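PDB 3FOJ: uncharacterized protein from Staphylococcus saprophyticus subsp. saprophyticus ATCC 15305, which is of unknown function but carries a rhodanese-like domain, the fold used by sulfurtransferases and some phosphatases. Local coordinates for residues L50-F53 with T58-I61. Sequence-based numbering, arbitrary orientation.
Sequences LNYF and TYYI
The phenol oxygen of Y59 is held twice: OH takes a hydrogen bond from the backbone N of N54, just past F53, and lies 2.7 Å from a water in the plane of its ring. That water donates in turn, over a longer 3.2 Å, to the carbonyl O of Y52, so the strand residue is tied to the 3-10 turn through solvent as well as directly to the chain that follows it. These bonds pin the far end of the ring, whose OH also sits 3.7 Å from F53 CA. F53 comes in edge first. Its CD1 points at the middle of the Y59 face, 3.6 Å from CG, and the ring planes stand at 80° in a T-shaped (edge-to-face) pair with centroids 4.9 Å apart. In this rhodanese-like domain, Y59 lies on strand 58-62, the central strand of the parallel sheet, and F53 on the loop leading into it; F53 reaches V22 of the neighbouring strand and L76 of helix 67-77, filling the layer between sheet and helix. Y52 completes the aromatic cluster. With CG anti to the backbone N (chi1 169°), its ring is carried to F53 edge first, CD2 above the centre of one F53 face, while its CE2 meets Y59 CE2 at 3.8 Å, the two tyrosine planes inclined at 58°.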
ATOM      1  N   LEU A  50     -13.918  -3.894  -0.260  1.00 13.88           N
ATOM      2  CA  LEU A  50     -14.084  -2.581   0.350  1.00 13.39           C
ATOM      3  C   LEU A  50     -14.410  -2.664   1.842  1.00 13.70           C
ATOM      4  O   LEU A  50     -14.104  -1.746   2.600  1.00 15.26           O
ATOM      5  CB  LEU A  50     -15.170  -1.788  -0.391  1.00 13.70           C
ATOM      6  CG  LEU A  50     -14.782  -1.295  -1.791  1.00 12.17           C
ATOM      7  CD1 LEU A  50     -15.967  -0.614  -2.463  1.00 14.42           C
ATOM      8  CD2 LEU A  50     -13.615  -0.322  -1.671  1.00 13.75           C
ATOM      9  N   ASN A  51     -15.011  -3.772   2.267  1.00 14.29           N
ATOM     10  CA  ASN A  51     -15.367  -3.953   3.673  1.00 15.74           C
ATOM     11  C   ASN A  51     -14.135  -4.087   4.574  1.00 15.01           C
ATOM     12  O   ASN A  51     -14.236  -3.989   5.798  1.00 16.53           O
ATOM     13  CB  ASN A  51     -16.283  -5.176   3.821  1.00 17.28           C
ATOM     14  CG  ASN A  51     -16.804  -5.356   5.234  1.00 20.32           C
ATOM     15  OD1 ASN A  51     -16.272  -6.148   6.009  1.00 23.08           O
ATOM     16  ND2 ASN A  51     -17.851  -4.613   5.575  1.00 23.16           N
ATOM     17  N   TYR A  52     -12.972  -4.310   3.969  1.00 13.85           N
ATOM     18  CA  TYR A  52     -11.732  -4.428   4.733  1.00 12.58           C
ATOM     19  C   TYR A  52     -11.316  -3.077   5.313  1.00 11.68           C
ATOM     20  O   TYR A  52     -10.765  -3.003   6.413  1.00 13.32           O
ATOM     21  CB  TYR A  52     -10.590  -4.934   3.840  1.00 12.79           C
ATOM     22  CG  TYR A  52      -9.225  -4.823   4.489  1.00 12.41           C
ATOM     23  CD1 TYR A  52      -8.795  -5.771   5.419  1.00 13.53           C
ATOM     24  CD2 TYR A  52      -8.382  -3.744   4.210  1.00 13.09           C
ATOM     25  CE1 TYR A  52      -7.563  -5.645   6.058  1.00 14.88           C
ATOM     26  CE2 TYR A  52      -7.150  -3.612   4.847  1.00 14.56           C
ATOM     27  CZ  TYR A  52      -6.749  -4.564   5.768  1.00 15.18           C
ATOM     28  OH  TYR A  52      -5.535  -4.434   6.405  1.00 18.76           O
ATOM     29  N   PHE A  53     -11.586  -2.018   4.555  1.00 11.89           N
ATOM     30  CA  PHE A  53     -11.199  -0.657   4.919  1.00 12.03           C
ATOM     31  C   PHE A  53     -12.084   0.055   5.941  1.00 12.25           C
ATOM     32  O   PHE A  53     -13.285   0.231   5.728  1.00 14.80           O
ATOM     33  CB  PHE A  53     -11.106   0.186   3.641  1.00 11.07           C
ATOM     34  CG  PHE A  53     -10.130  -0.357   2.630  1.00 11.20           C
ATOM     35  CD1 PHE A  53      -8.782  -0.011   2.680  1.00 10.51           C
ATOM     36  CD2 PHE A  53     -10.556  -1.243   1.643  1.00 11.08           C
ATOM     37  CE1 PHE A  53      -7.870  -0.545   1.768  1.00  9.51           C
ATOM     38  CE2 PHE A  53      -9.656  -1.787   0.729  1.00 11.53           C
ATOM     39  CZ  PHE A  53      -8.308  -1.434   0.789  1.00 11.04           C
ATOM     40  N   THR A  58      -6.664   5.569   7.679  1.00 12.68           N
ATOM     41  CA  THR A  58      -6.016   5.887   6.409  1.00 11.91           C
ATOM     42  C   THR A  58      -5.143   4.718   5.976  1.00 10.51           C
ATOM     43  O   THR A  58      -4.513   4.062   6.802  1.00 10.81           O
ATOM     44  CB  THR A  58      -5.152   7.152   6.534  1.00 12.50           C
ATOM     45  OG1 THR A  58      -5.978   8.241   6.961  1.00 16.43           O
ATOM     46  CG2 THR A  58      -4.515   7.503   5.192  1.00 13.58           C
ATOM     47  N   TYR A  59      -5.108   4.463   4.672  1.00 10.13           N
ATOM     48  CA  TYR A  59      -4.331   3.354   4.137  1.00  9.96           C
ATOM     49  C   TYR A  59      -3.322   3.783   3.079  1.00  8.89           C
ATOM     50  O   TYR A  59      -3.645   4.545   2.167  1.00 10.56           O
ATOM     51  CB  TYR A  59      -5.278   2.305   3.547  1.00  9.90           C
ATOM     52  CG  TYR A  59      -6.229   1.726   4.565  1.00  9.82           C
ATOM     53  CD1 TYR A  59      -7.372   2.424   4.971  1.00  9.57           C
ATOM     54  CD2 TYR A  59      -5.955   0.503   5.171  1.00 10.20           C
ATOM     55  CE1 TYR A  59      -8.212   1.910   5.961  1.00 10.31           C
ATOM     56  CE2 TYR A  59      -6.778  -0.014   6.153  1.00 10.81           C
ATOM     57  CZ  TYR A  59      -7.903   0.689   6.547  1.00 12.17           C
ATOM     58  OH  TYR A  59      -8.700   0.165   7.538  1.00 11.88           O
ATOM     59  N   TYR A  60      -2.098   3.278   3.217  1.00  7.94           N
ATOM     60  CA  TYR A  60      -1.026   3.576   2.279  1.00  7.51           C
ATOM     61  C   TYR A  60      -0.980   2.416   1.295  1.00  7.91           C
ATOM     62  O   TYR A  60      -0.818   1.267   1.690  1.00  9.38           O
ATOM     63  CB  TYR A  60       0.298   3.740   3.030  1.00  8.92           C
ATOM     64  CG  TYR A  60       0.306   4.959   3.931  1.00  9.50           C
ATOM     65  CD1 TYR A  60      -0.272   4.923   5.200  1.00 12.61           C
ATOM     66  CD2 TYR A  60       0.848   6.166   3.491  1.00 10.73           C
ATOM     67  CE1 TYR A  60      -0.314   6.072   6.010  1.00 11.21           C
ATOM     68  CE2 TYR A  60       0.809   7.310   4.287  1.00 11.75           C
ATOM     69  CZ  TYR A  60       0.232   7.258   5.539  1.00 12.19           C
ATOM     70  OH  TYR A  60       0.202   8.395   6.315  1.00 13.45           O
ATOM     71  N   ILE A  61      -1.126   2.731   0.014  1.00  7.05           N
ATOM     72  CA  ILE A  61      -1.182   1.716  -1.032  1.00  7.70           C
ATOM     73  C   ILE A  61       0.111   1.600  -1.820  1.00  8.70           C
ATOM     74  O   ILE A  61       0.643   2.598  -2.298  1.00  7.54           O
ATOM     75  CB  ILE A  61      -2.331   2.041  -2.007  1.00  6.73           C
ATOM     76  CG1 ILE A  61      -3.600   2.410  -1.215  1.00  7.83           C
ATOM     77  CG2 ILE A  61      -2.560   0.881  -2.958  1.00  8.38           C
ATOM     78  CD1 ILE A  61      -4.091   1.348  -0.232  1.00  8.84           C
TER
HETATM   79  O   HOH W   1      -8.334  -2.365   8.346  1.00 32.12           O